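Local coordinates for protein T cell receptor mu chain (Monodelphis domestica, PDB 7L15) that pairs with a T cell receptor gamma chain to form the marsupial gamma-mu T cell receptor, which probably recognises antigen at the T cell surface, at residues L161-T166 with I201-K206; P138-V143 with K210-S215; E14-T19 with C105-G110; D49-T54 with D116-G121. All coordinates share one frame; numbering follows the deposited sequence.

Contact 1. Residues L161-T166 with I201-K206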
loop_
_atom_site.group_PDB
_atom_site.type_symbol
_atom_site.label_atom_id
_atom_site.label_comp_id
_atom_site.label_asym_id
_atom_site.label_seq_id
_atom_site.Cartn_x
_atom_site.Cartn_y
_atom_site.Cartn_z
ATOM N N LEU A 161 -3.129 17.174 -17.091
ATOM C CA LEU A 161 -2.148 18.118 -17.617
ATOM C C LEU A 161 -1.216 17.389 -18.571
ATOM O O LEU A 161 -1.170 16.159 -18.623
ATOM C CB LEU A 161 -1.346 18.825 -16.506
ATOM C CG LEU A 161 -0.672 18.084 -15.337
ATOM C CD1 LEU A 161 -0.239 16.678 -15.689
ATOM C CD2 LEU A 161 0.524 18.848 -14.806
ATOM N N HIS A 162 -0.449 18.171 -19.308
ATOM C CA HIS A 162 0.569 17.665 -20.208
ATOM C C HIS A 162 1.875 18.338 -19.835
ATOM O O HIS A 162 1.903 19.559 -19.639
ATOM C CB HIS A 162 0.193 17.954 -21.661
ATOM C CG HIS A 162 1.045 17.252 -22.666
ATOM N ND1 HIS A 162 2.158 17.837 -23.235
ATOM C CD2 HIS A 162 0.936 16.024 -23.226
ATOM C CE1 HIS A 162 2.700 16.998 -24.099
ATOM N NE2 HIS A 162 1.975 15.893 -24.115
ATOM N N VAL A 163 2.940 17.537 -19.710
ATOM C CA VAL A 163 4.264 17.988 -19.298
ATOM C C VAL A 163 5.277 17.549 -20.337
ATOM O O VAL A 163 5.149 16.487 -20.959
ATOM C CB VAL A 163 4.688 17.446 -17.920
ATOM C CG1 VAL A 163 5.920 18.202 -17.393
ATOM C CG2 VAL A 163 3.546 17.536 -16.944
ATOM N N SER A 164 6.302 18.373 -20.509
ATOM C CA SER A 164 7.364 18.101 -21.467
ATOM C C SER A 164 8.641 18.783 -20.993
ATOM O O SER A 164 8.620 19.966 -20.644
ATOM C CB SER A 164 6.950 18.592 -22.855
ATOM O OG SER A 164 7.972 18.371 -23.786
ATOM N N LEU A 165 9.729 18.020 -20.938
ATOM C CA LEU A 165 11.072 18.541 -20.716
ATOM C C LEU A 165 11.831 18.573 -22.039
ATOM O O LEU A 165 11.851 17.577 -22.767
ATOM C CB LEU A 165 11.838 17.674 -19.713
ATOM C CG LEU A 165 11.578 17.835 -18.224
ATOM C CD1 LEU A 165 12.141 16.621 -17.517
ATOM C CD2 LEU A 165 12.202 19.140 -17.682
ATOM N N THR A 166 12.485 19.691 -22.328
ATOM C CA THR A 166 13.175 19.858 -23.599
ATOM C C THR A 166 14.494 20.578 -23.387
ATOM O O THR A 166 14.612 21.446 -22.519
ATOM C CB THR A 166 12.343 20.651 -24.611
ATOM O OG1 THR A 166 11.980 21.910 -24.033
ATOM C CG2 THR A 166 11.084 19.869 -25.001
ATOM N N ILE A 201 17.667 23.556 -20.221
ATOM C CA ILE A 201 16.517 22.700 -19.981
ATOM C C ILE A 201 15.286 23.573 -19.788
ATOM O O ILE A 201 15.356 24.650 -19.183
ATOM C CB ILE A 201 16.754 21.759 -18.773
ATOM C CG1 ILE A 201 15.539 20.867 -18.537
ATOM C CG2 ILE A 201 17.150 22.534 -17.520
ATOM C CD1 ILE A 201 15.220 20.006 -19.737
ATOM N N THR A 202 14.167 23.128 -20.343
ATOM C CA THR A 202 12.897 23.813 -20.173
ATOM C C THR A 202 11.849 22.796 -19.769
ATOM O O THR A 202 11.716 21.748 -20.408
ATOM C CB THR A 202 12.459 24.532 -21.460
ATOM O OG1 THR A 202 13.346 25.626 -21.724
ATOM C CG2 THR A 202 11.032 25.058 -21.319
ATOM N N CYS A 203 11.110 23.094 -18.715
ATOM C CA CYS A 203 9.953 22.300 -18.363
ATOM C C CYS A 203 8.709 23.083 -18.734
ATOM O O CYS A 203 8.552 24.235 -18.323
ATOM C CB CYS A 203 9.928 21.953 -16.879
ATOM S SG CYS A 203 8.570 20.852 -16.572
ATOM N N SER A 204 7.825 22.462 -19.492
ATOM C CA SER A 204 6.679 23.158 -20.040
ATOM C C SER A 204 5.413 22.385 -19.703
ATOM O O SER A 204 5.316 21.190 -20.006
ATOM C CB SER A 204 6.830 23.329 -21.549
ATOM O OG SER A 204 5.576 23.658 -22.114
ATOM N N VAL A 205 4.451 23.068 -19.081
ATOM C CA VAL A 205 3.237 22.452 -18.560
ATOM C C VAL A 205 2.027 23.100 -19.213
ATOM O O VAL A 205 1.950 24.330 -19.314
ATOM C CB VAL A 205 3.162 22.587 -17.025
ATOM C CG1 VAL A 205 1.839 22.041 -16.497
ATOM C CG2 VAL A 205 4.342 21.866 -16.382
ATOM N N LYS A 206 1.084 22.275 -19.645
ATOM C CA LYS A 206 -0.171 22.738 -20.216
ATOM C C LYS A 206 -1.293 22.270 -19.304
ATOM O O LYS A 206 -1.375 21.084 -18.968
ATOM C CB LYS A 206 -0.359 22.217 -21.643
ATOM C CG LYS A 206 0.306 23.094 -22.700
ATOM C CD LYS A 206 0.596 22.313 -23.970
ATOM C CE LYS A 206 0.836 23.236 -25.161
ATOM N NZ LYS A 206 0.069 22.804 -26.378
HETATM O O HOH W 1 9.721 22.012 -22.831
#

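Contact 2. Residues P138-V143 with K210-S215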
loop_
_atom_site.group_PDB
_atom_site.type_symbol
_atom_site.label_atom_id
_atom_site.label_comp_id
_atom_site.label_asym_id
_atom_site.label_seq_id
_atom_site.Cartn_x
_atom_site.Cartn_y
_atom_site.Cartn_z
ATOM N N PRO A 138 -1.031 25.318 -11.919
ATOM C CA PRO A 138 0.158 24.958 -11.142
ATOM C C PRO A 138 1.255 26.000 -11.261
ATOM O O PRO A 138 1.272 26.834 -12.174
ATOM C CB PRO A 138 0.609 23.645 -11.785
ATOM C CG PRO A 138 0.182 23.785 -13.229
ATOM C CD PRO A 138 -1.162 24.497 -13.140
ATOM N N SER A 139 2.178 25.937 -10.305
ATOM C CA SER A 139 3.488 26.555 -10.442
ATOM C C SER A 139 4.492 25.478 -10.838
ATOM O O SER A 139 4.261 24.286 -10.623
ATOM C CB SER A 139 3.919 27.242 -9.140
ATOM O OG SER A 139 3.536 26.468 -8.016
ATOM N N VAL A 140 5.599 25.905 -11.454
ATOM C CA VAL A 140 6.545 24.980 -12.065
ATOM C C VAL A 140 7.957 25.323 -11.607
ATOM O O VAL A 140 8.397 26.468 -11.739
ATOM C CB VAL A 140 6.442 25.011 -13.603
ATOM C CG1 VAL A 140 7.442 24.070 -14.226
ATOM C CG2 VAL A 140 5.022 24.647 -14.038
ATOM N N PHE A 141 8.677 24.325 -11.097
ATOM C CA PHE A 141 10.032 24.520 -10.602
ATOM C C PHE A 141 10.941 23.459 -11.182
ATOM O O PHE A 141 10.588 22.275 -11.178
ATOM C CB PHE A 141 10.064 24.458 -9.077
ATOM C CG PHE A 141 9.048 25.340 -8.439
ATOM C CD1 PHE A 141 9.306 26.695 -8.257
ATOM C CD2 PHE A 141 7.825 24.835 -8.048
ATOM C CE1 PHE A 141 8.338 27.535 -7.683
ATOM C CE2 PHE A 141 6.862 25.666 -7.458
ATOM C CZ PHE A 141 7.124 27.017 -7.275
ATOM N N LEU A 142 12.115 23.881 -11.659
ATOM C CA LEU A 142 13.150 22.956 -12.097
ATOM C C LEU A 142 14.111 22.679 -10.952
ATOM O O LEU A 142 14.499 23.593 -10.219
ATOM C CB LEU A 142 13.925 23.525 -13.287
ATOM C CG LEU A 142 13.308 23.463 -14.679
ATOM C CD1 LEU A 142 14.142 24.309 -15.632
ATOM C CD2 LEU A 142 13.268 22.023 -15.138
ATOM N N VAL A 143 14.491 21.409 -10.798
ATOM C CA VAL A 143 15.480 21.008 -9.810
ATOM C C VAL A 143 16.426 20.028 -10.478
ATOM O O VAL A 143 16.015 19.215 -11.313
ATOM C CB VAL A 143 14.855 20.357 -8.553
ATOM C CG1 VAL A 143 15.894 20.302 -7.425
ATOM C CG2 VAL A 143 13.587 21.094 -8.123
ATOM N N LYS A 210 -3.836 26.747 -20.525
ATOM C CA LYS A 210 -2.789 27.709 -20.199
ATOM C C LYS A 210 -1.443 26.996 -20.199
ATOM O O LYS A 210 -1.351 25.814 -19.866
ATOM C CB LYS A 210 -3.030 28.359 -18.832
ATOM N N GLU A 211 -0.398 27.720 -20.581
ATOM C CA GLU A 211 0.953 27.178 -20.614
ATOM C C GLU A 211 1.771 27.821 -19.505
ATOM O O GLU A 211 1.770 29.046 -19.357
ATOM C CB GLU A 211 1.604 27.408 -21.976
ATOM C CG GLU A 211 2.821 26.525 -22.270
ATOM C CD GLU A 211 4.112 27.066 -21.655
ATOM O OE1 GLU A 211 5.010 26.251 -21.356
ATOM O OE2 GLU A 211 4.229 28.305 -21.472
ATOM N N ILE A 212 2.434 26.987 -18.707
ATOM C CA ILE A 212 3.305 27.425 -17.622
ATOM C C ILE A 212 4.640 26.731 -17.822
ATOM O O ILE A 212 4.695 25.601 -18.317
ATOM C CB ILE A 212 2.741 27.106 -16.219
ATOM C CG1 ILE A 212 1.272 27.523 -16.089
ATOM C CG2 ILE A 212 3.580 27.780 -15.142
ATOM C CD1 ILE A 212 0.299 26.418 -16.433
ATOM N N HIS A 213 5.721 27.409 -17.440
ATOM C CA HIS A 213 7.043 26.862 -17.712
ATOM C C HIS A 213 8.094 27.529 -16.835
ATOM O O HIS A 213 7.910 28.647 -16.350
ATOM C CB HIS A 213 7.415 27.032 -19.190
ATOM C CG HIS A 213 7.689 28.450 -19.583
ATOM N ND1 HIS A 213 6.714 29.282 -20.090
ATOM C CD2 HIS A 213 8.828 29.180 -19.553
ATOM C CE1 HIS A 213 7.240 30.467 -20.348
ATOM N NE2 HIS A 213 8.521 30.429 -20.033
ATOM N N MET A 214 9.206 26.812 -16.655
ATOM C CA MET A 214 10.465 27.328 -16.134
ATOM C C MET A 214 11.601 26.810 -17.013
ATOM O O MET A 214 11.550 25.676 -17.500
ATOM C CB MET A 214 10.695 26.907 -14.670
ATOM C CG MET A 214 12.021 27.423 -14.081
ATOM S SD MET A 214 12.041 27.446 -12.264
ATOM C CE MET A 214 13.624 26.725 -11.864
ATOM N N SER A 215 12.623 27.632 -17.226
ATOM C CA SER A 215 13.800 27.192 -17.964
ATOM C C SER A 215 15.061 27.624 -17.241
ATOM O O SER A 215 15.122 28.714 -16.670
ATOM C CB SER A 215 13.863 27.742 -19.412
ATOM O OG SER A 215 12.705 28.453 -19.808
#

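Contact 3. Residues E14-T19 with C105-G110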
loop_
_atom_site.group_PDB
_atom_site.type_symbol
_atom_site.label_atom_id
_atom_site.label_comp_id
_atom_site.label_asym_id
_atom_site.label_seq_id
_atom_site.Cartn_x
_atom_site.Cartn_y
_atom_site.Cartn_z
ATOM N N GLU A 14 -23.195 -26.208 5.052
ATOM C CA GLU A 14 -23.181 -24.786 4.746
ATOM C C GLU A 14 -22.028 -24.487 3.804
ATOM O O GLU A 14 -20.991 -25.151 3.846
ATOM C CB GLU A 14 -23.046 -23.931 6.020
ATOM C CG GLU A 14 -21.692 -24.053 6.735
ATOM C CD GLU A 14 -21.571 -23.169 7.984
ATOM O OE1 GLU A 14 -22.629 -22.732 8.521
ATOM O OE2 GLU A 14 -20.412 -22.931 8.425
ATOM N N LYS A 15 -22.233 -23.492 2.949
ATOM C CA LYS A 15 -21.162 -22.852 2.197
ATOM C C LYS A 15 -21.232 -21.354 2.472
ATOM O O LYS A 15 -22.324 -20.800 2.633
ATOM C CB LYS A 15 -21.288 -23.135 0.695
ATOM N N THR A 16 -20.077 -20.699 2.574
ATOM C CA THR A 16 -20.037 -19.262 2.859
ATOM C C THR A 16 -19.900 -18.503 1.545
ATOM O O THR A 16 -18.811 -18.405 0.985
ATOM C CB THR A 16 -18.893 -18.918 3.804
ATOM O OG1 THR A 16 -19.051 -19.642 5.026
ATOM C CG2 THR A 16 -18.882 -17.424 4.080
ATOM N N LEU A 17 -21.009 -17.967 1.048
ATOM C CA LEU A 17 -21.025 -17.170 -0.170
ATOM C C LEU A 17 -21.249 -15.713 0.217
ATOM O O LEU A 17 -22.234 -15.386 0.895
ATOM C CB LEU A 17 -22.121 -17.657 -1.123
ATOM C CG LEU A 17 -22.178 -19.171 -1.336
ATOM C CD1 LEU A 17 -23.390 -19.558 -2.192
ATOM C CD2 LEU A 17 -20.863 -19.671 -1.943
ATOM N N LEU A 18 -20.348 -14.844 -0.213
ATOM C CA LEU A 18 -20.419 -13.420 0.106
ATOM C C LEU A 18 -20.063 -12.657 -1.155
ATOM O O LEU A 18 -19.057 -12.972 -1.799
ATOM C CB LEU A 18 -19.446 -13.033 1.240
ATOM C CG LEU A 18 -19.357 -13.909 2.506
ATOM C CD1 LEU A 18 -18.051 -13.647 3.235
ATOM C CD2 LEU A 18 -20.511 -13.628 3.429
ATOM N N THR A 19 -20.868 -11.656 -1.493
ATOM C CA THR A 19 -20.668 -10.866 -2.702
ATOM C C THR A 19 -20.877 -9.406 -2.344
ATOM O O THR A 19 -21.999 -9.008 -1.999
ATOM C CB THR A 19 -21.636 -11.296 -3.808
ATOM O OG1 THR A 19 -21.444 -12.680 -4.061
ATOM C CG2 THR A 19 -21.370 -10.537 -5.080
ATOM N N CYS A 105 -16.260 -8.076 2.641
ATOM C CA CYS A 105 -17.121 -8.715 3.619
ATOM C C CYS A 105 -16.446 -9.987 4.140
ATOM O O CYS A 105 -15.813 -10.724 3.379
ATOM C CB CYS A 105 -18.441 -9.034 2.924
ATOM S SG CYS A 105 -19.851 -9.687 3.815
ATOM N N ALA A 106 -16.564 -10.244 5.439
ATOM C CA ALA A 106 -15.924 -11.415 6.036
ATOM C C ALA A 106 -16.873 -12.117 7.000
ATOM O O ALA A 106 -17.649 -11.460 7.695
ATOM C CB ALA A 106 -14.635 -11.033 6.785
ATOM N N ARG A 107 -16.789 -13.452 7.054
ATOM C CA ARG A 107 -17.529 -14.266 8.005
ATOM C C ARG A 107 -16.548 -15.036 8.875
ATOM O O ARG A 107 -15.624 -15.678 8.360
ATOM C CB ARG A 107 -18.479 -15.256 7.305
ATOM C CG ARG A 107 -19.165 -16.250 8.288
ATOM C CD ARG A 107 -20.101 -17.261 7.598
ATOM N NE ARG A 107 -20.841 -18.113 8.543
ATOM C CZ ARG A 107 -20.945 -19.444 8.450
ATOM N NH1 ARG A 107 -20.367 -20.105 7.452
ATOM N NH2 ARG A 107 -21.656 -20.124 9.354
ATOM N N ARG A 108 -16.760 -14.988 10.185
ATOM C CA ARG A 108 -15.965 -15.786 11.103
ATOM C C ARG A 108 -16.517 -17.207 11.138
ATOM O O ARG A 108 -17.724 -17.404 11.295
ATOM C CB ARG A 108 -15.973 -15.155 12.498
ATOM C CG ARG A 108 -15.217 -15.973 13.530
ATOM C CD ARG A 108 -15.040 -15.188 14.826
ATOM N NE ARG A 108 -14.188 -15.938 15.731
ATOM C CZ ARG A 108 -13.354 -15.395 16.607
ATOM N NH1 ARG A 108 -13.245 -14.074 16.701
ATOM N NH2 ARG A 108 -12.612 -16.183 17.369
ATOM N N VAL A 109 -15.634 -18.188 10.950
ATOM C CA VAL A 109 -15.997 -19.596 10.799
ATOM C C VAL A 109 -15.031 -20.441 11.621
ATOM O O VAL A 109 -13.817 -20.234 11.556
ATOM C CB VAL A 109 -15.962 -20.026 9.317
ATOM C CG1 VAL A 109 -16.038 -21.531 9.179
ATOM C CG2 VAL A 109 -17.094 -19.352 8.536
ATOM N N GLY A 110 -15.558 -21.381 12.396
ATOM C CA GLY A 110 -14.709 -22.338 13.087
ATOM C C GLY A 110 -15.350 -22.805 14.383
ATOM O O GLY A 110 -16.554 -22.670 14.577
#

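Contact 4. Residues D49-T54 with D116-G121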
loop_
_atom_site.group_PDB
_atom_site.type_symbol
_atom_site.label_atom_id
_atom_site.label_comp_id
_atom_site.label_asym_id
_atom_site.label_seq_id
_atom_site.Cartn_x
_atom_site.Cartn_y
_atom_site.Cartn_z
ATOM N N ASP A 49 -18.293 -9.254 9.291
ATOM C CA ASP A 49 -17.437 -8.080 9.473
ATOM C C ASP A 49 -17.073 -7.476 8.119
ATOM O O ASP A 49 -17.216 -8.101 7.064
ATOM C CB ASP A 49 -16.123 -8.417 10.199
ATOM C CG ASP A 49 -16.330 -9.087 11.545
ATOM O OD1 ASP A 49 -17.334 -8.791 12.209
ATOM O OD2 ASP A 49 -15.470 -9.910 11.942
ATOM N N TRP A 50 -16.545 -6.260 8.164
ATOM C CA TRP A 50 -15.975 -5.595 6.996
ATOM C C TRP A 50 -14.502 -5.327 7.255
ATOM O O TRP A 50 -14.147 -4.790 8.312
ATOM C CB TRP A 50 -16.691 -4.276 6.709
ATOM C CG TRP A 50 -18.075 -4.423 6.151
ATOM C CD1 TRP A 50 -19.257 -4.391 6.842
ATOM C CD2 TRP A 50 -18.424 -4.594 4.771
ATOM N NE1 TRP A 50 -20.314 -4.523 5.974
ATOM C CE2 TRP A 50 -19.827 -4.656 4.700
ATOM C CE3 TRP A 50 -17.686 -4.696 3.593
ATOM C CZ2 TRP A 50 -20.498 -4.809 3.499
ATOM C CZ3 TRP A 50 -18.363 -4.857 2.390
ATOM C CH2 TRP A 50 -19.754 -4.911 2.358
ATOM N N TYR A 51 -13.648 -5.709 6.301
ATOM C CA TYR A 51 -12.212 -5.461 6.357
ATOM C C TYR A 51 -11.790 -4.659 5.136
ATOM O O TYR A 51 -12.300 -4.890 4.034
ATOM C CB TYR A 51 -11.410 -6.768 6.400
ATOM C CG TYR A 51 -11.320 -7.367 7.769
ATOM C CD1 TYR A 51 -12.403 -8.006 8.335
ATOM C CD2 TYR A 51 -10.143 -7.285 8.505
ATOM C CE1 TYR A 51 -12.326 -8.541 9.611
ATOM C CE2 TYR A 51 -10.056 -7.809 9.765
ATOM C CZ TYR A 51 -11.149 -8.439 10.316
ATOM O OH TYR A 51 -11.060 -8.966 11.575
ATOM N N LEU A 52 -10.836 -3.741 5.345
ATOM C CA LEU A 52 -10.238 -2.915 4.301
ATOM C C LEU A 52 -8.858 -3.455 3.924
ATOM O O LEU A 52 -7.938 -3.449 4.749
ATOM C CB LEU A 52 -10.117 -1.459 4.762
ATOM C CG LEU A 52 -9.451 -0.545 3.720
ATOM C CD1 LEU A 52 -10.181 -0.621 2.358
ATOM C CD2 LEU A 52 -9.349 0.905 4.207
ATOM N N TRP A 53 -8.709 -3.899 2.680
ATOM C CA TRP A 53 -7.441 -4.392 2.140
ATOM C C TRP A 53 -6.910 -3.335 1.182
ATOM O O TRP A 53 -7.279 -3.308 0.009
ATOM C CB TRP A 53 -7.608 -5.743 1.418
ATOM C CG TRP A 53 -7.903 -6.881 2.331
ATOM C CD1 TRP A 53 -8.993 -7.029 3.135
ATOM C CD2 TRP A 53 -7.104 -8.049 2.521
ATOM N NE1 TRP A 53 -8.921 -8.221 3.823
ATOM C CE2 TRP A 53 -7.770 -8.865 3.458
ATOM C CE3 TRP A 53 -5.893 -8.483 1.986
ATOM C CZ2 TRP A 53 -7.259 -10.074 3.876
ATOM C CZ3 TRP A 53 -5.389 -9.680 2.392
ATOM C CH2 TRP A 53 -6.069 -10.469 3.336
ATOM N N THR A 54 -6.056 -2.443 1.688
ATOM C CA THR A 54 -5.479 -1.489 0.748
ATOM C C THR A 54 -4.118 -2.001 0.295
ATOM O O THR A 54 -3.278 -2.319 1.141
ATOM C CB THR A 54 -5.326 -0.113 1.380
ATOM O OG1 THR A 54 -6.597 0.362 1.831
ATOM C CG2 THR A 54 -4.778 0.865 0.367
ATOM N N ASP A 116 -10.402 -20.000 14.807
ATOM C CA ASP A 116 -11.372 -19.604 13.794
ATOM C C ASP A 116 -10.683 -18.878 12.647
ATOM O O ASP A 116 -9.642 -18.235 12.815
ATOM C CB ASP A 116 -12.458 -18.702 14.406
ATOM C CG ASP A 116 -13.452 -19.474 15.275
ATOM O OD1 ASP A 116 -13.284 -20.703 15.415
ATOM O OD2 ASP A 116 -14.406 -18.863 15.808
ATOM N N LYS A 117 -11.266 -18.991 11.463
ATOM C CA LYS A 117 -10.800 -18.240 10.308
ATOM C C LYS A 117 -11.848 -17.228 9.863
ATOM O O LYS A 117 -13.031 -17.305 10.213
ATOM C CB LYS A 117 -10.464 -19.156 9.128
ATOM C CG LYS A 117 -11.645 -20.001 8.689
ATOM C CD LYS A 117 -11.328 -20.929 7.504
ATOM C CE LYS A 117 -12.624 -21.621 7.043
ATOM N NZ LYS A 117 -12.529 -22.327 5.730
ATOM N N LEU A 118 -11.374 -16.269 9.086
ATOM C CA LEU A 118 -12.214 -15.386 8.305
ATOM C C LEU A 118 -12.297 -15.965 6.901
ATOM O O LEU A 118 -11.279 -16.379 6.343
ATOM C CB LEU A 118 -11.622 -13.976 8.281
ATOM C CG LEU A 118 -11.639 -13.308 9.659
ATOM C CD1 LEU A 118 -10.974 -11.933 9.615
ATOM C CD2 LEU A 118 -13.094 -13.199 10.088
ATOM N N VAL A 119 -13.517 -16.068 6.372
ATOM C CA VAL A 119 -13.746 -16.321 4.957
ATOM C C VAL A 119 -14.120 -14.987 4.344
ATOM O O VAL A 119 -14.948 -14.257 4.905
ATOM C CB VAL A 119 -14.843 -17.378 4.715
ATOM C CG1 VAL A 119 -14.960 -17.698 3.212
ATOM C CG2 VAL A 119 -14.535 -18.637 5.458
ATOM N N PHE A 120 -13.483 -14.649 3.227
ATOM C CA PHE A 120 -13.663 -13.364 2.566
ATOM C C PHE A 120 -14.331 -13.550 1.208
ATOM O O PHE A 120 -14.168 -14.581 0.552
ATOM C CB PHE A 120 -12.325 -12.644 2.353
ATOM C CG PHE A 120 -11.642 -12.188 3.627
ATOM C CD1 PHE A 120 -11.975 -10.975 4.214
ATOM C CD2 PHE A 120 -10.633 -12.940 4.198
ATOM C CE1 PHE A 120 -11.344 -10.545 5.359
ATOM C CE2 PHE A 120 -9.986 -12.502 5.354
ATOM C CZ PHE A 120 -10.347 -11.309 5.928
ATOM N N GLY A 121 -15.082 -12.537 0.774
ATOM C CA GLY A 121 -15.529 -12.472 -0.602
ATOM C C GLY A 121 -14.479 -11.822 -1.486
ATOM O O GLY A 121 -13.381 -11.477 -1.051
#

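Contact 1. Residues L161-T166 with I201-K206
Leu165 and Cys203 face each other as a non-hydrogen-bonded antiparallel pair, and the CD2 branch of Leu165 lies against Cys203 CB at 3.7 Å and reaches Ile201 CD1 at 3.8 Å. At the next non-hydrogen-bonded pair, Val163-Val205, Val163 CG1 sits 3.8 Å from Cys203 SG and also borders Val205 CG2. Cys203 points into the sandwich, and with SG opposite the backbone N (chi1 -174°) its sulfur lies beside Val163 and forms the disulfide with Cys151. This is the C1-set immunoglobulin core: strands 162-167 and 201-207 are the two middle strands of one sheet, and Leu165, Cys203 and Val205 pack on Leu142 and Val140 of the opposite sheet. Six backbone hydrogen bonds hold the strands in register, two each at His162-Lys206, Ser164-Ser204 and Thr166-Thr202; Lys206 N to His162 O measures 2.8 Å. The side chains of these pairs occupy the outer face. There a water bridges Thr166 OG1, at 2.6 Å, and Thr202 O, to which it donates. Ser204 OG turns instead to Glu211 OE1 on the adjoining strand 210-216. Leu165 N is bonded to Gln175 OE1 of strand 175-181.

Contact 2. Residues P138-V143 with K210-S215
Strands 139-143 and 210-215 run nearly parallel, with their axes 23° apart and 6.1 Å at closest approach, and the strands are joined through side chains, not as hydrogen-bonded neighbours in one sheet. Val140 and Ile212 make the central apolar contact, CG2 to CG2 at 3.6 Å. At one end of it Ile212 CD1 reaches the ring of Pro138, 4.1 Å from CD, and its CG2 also lies near Pro138 O. At the other end Met214 extends across to the first strand. Its CG stands opposite the backbone N (chi1 180°) and the chain stays extended through chi2, which carries the thioether up to the backbone of Leu142; a bend at chi3 then brings CE beside Leu142 CB at 3.5 Å. Leu142 in turn sends CD1 back over the second strand, 3.7 Å from Ser215 CA. The two strands are edges of different sheets of the C1-set sandwich: 139-145 pairs with 148-156, and 210-216 pairs with 201-207. On the outer face of the second strand, His213 ND1 donates to the syn lone pair of Glu211 OE2 at 3.0 Å, while Glu211 OE1 is bonded to Ser204. Ser139 OG, on the other side of its strand, bonds Lys140 of the gamma chain. Between the strands the one polar link is weak: Leu142 N points at Met214 SD, 3.6 Å away, with an N-H...S angle of 162°. This margin of the sandwich is therefore closed chiefly by apolar packing, with a soft sulfur acceptor meeting an edge-strand N-H.

Contact 3. Residues E14-T19 with C105-G110
An extended chain from CG to NE, starting with CG opposite the backbone N (chi1 173°), carries the Arg107 guanidinium out to Glu14, whose own CG lies between its backbone N and carbonyl carbon (chi1 68°) before the chain straightens toward the arginine. The two groups form a salt bridge, with Arg107 NH2 2.9 Å from Glu14 OE1 and a weak second bond from NH1 to OE2 at 3.0 Å. The approach is skewed: the carboxylate and guanidinium planes are 68° apart, and NH2 meets OE1 from above the carboxylate plane. Arg107 NH1 also donates to Thr16 OG1 at 2.8 Å, nearly within the guanidinium plane, so NH1 is shared between both acceptors. Thr16 CG2 meanwhile lies 3.7 Å from Arg107 CD, alongside the aliphatic stem. In this V-set domain, segment 14-19 runs into and includes the start of strand 17-27, and Arg107 lies two residues beyond Cys105, whose disulfide to Cys36 joins the sheets. Deeper in, Leu18 places CD1 3.7 Å from Cys105 O and CD2 4.0 Å from Cys105 SG. Phe41 touches Glu14, Leu18 and Arg107 alike, and Thr16 and Val109 both pack on Val119 of strand 117-120.

Contact 4. Residues D49-T54 with D116-G121
Phe120 stands at the junction of two perpendicular ring contacts. Its edge is directed at the face of Tyr51, with centroids 5.7 Å apart and planes at 89°, a T-shaped pair in which Phe120 CE1 also comes within 3.9 Å of Tyr51 CB. One face of the same phenyl ring receives the edge of Trp53: the five-membered ring centroid is 5.2 Å away and the planes are at 82°. Trp53 CZ2 lies over that face toward its rim, 3.9 Å from Phe120 CZ, and the indole NE1 approaches Phe120 CE1 at 3.7 Å. Phe120 is thus the edge in one pair and the face in the other, which probably restricts rotation of the ring. Leu118 adds an aliphatic contact farther out on the tyrosine, crossing it at about a right angle, with CD1 3.6 Å from Tyr51 CZ and equally near OH. All four side chains have CG opposite the carbonyl carbon, and all point toward the opposite segment; the short strand axes approach to 9.6 Å and cross at -77°. The gamma chain meets the same cluster: Tyr51 OH bonds Lys105 N of the gamma chain, His96 of the gamma chain meets Trp53 edge-to-face, and Tyr38 of the gamma chain packs on Phe120. Ala106, on the strand between the two segments, touches both Tyr51 and Phe120. An aromatic cluster on this sheet, with Phe120 followed by Gly121 at the start of a Phe-Gly-Leu-Gly sequence, is characteristic of the V-domain pairing interface of antigen receptors.

How the contacts relate
The four contacts fall into two groups on opposite sides of the chain's centre; contacts 3 and 4 close before contacts 1 and 2 open. Contacts 3 and 4 belong to the V-set domain, their centres 9 Å apart; strand 101-109 lies between strands 48-53 and 117-120, and the contacts interleave along the sequence. Contacts 1 and 2 belong to the C1-set domain, 7 Å apart: contact 1 lies in one sheet, and contact 2 joins that sheet's strand 210-216 to strand 139-145 of the facing sheet; both segments of contact 1 come between those of contact 2. Contacts 1 and 4 lie about 45 Å apart between centres. The gamma chain touches contacts 2, 3 and 4, so pairing involves both domains.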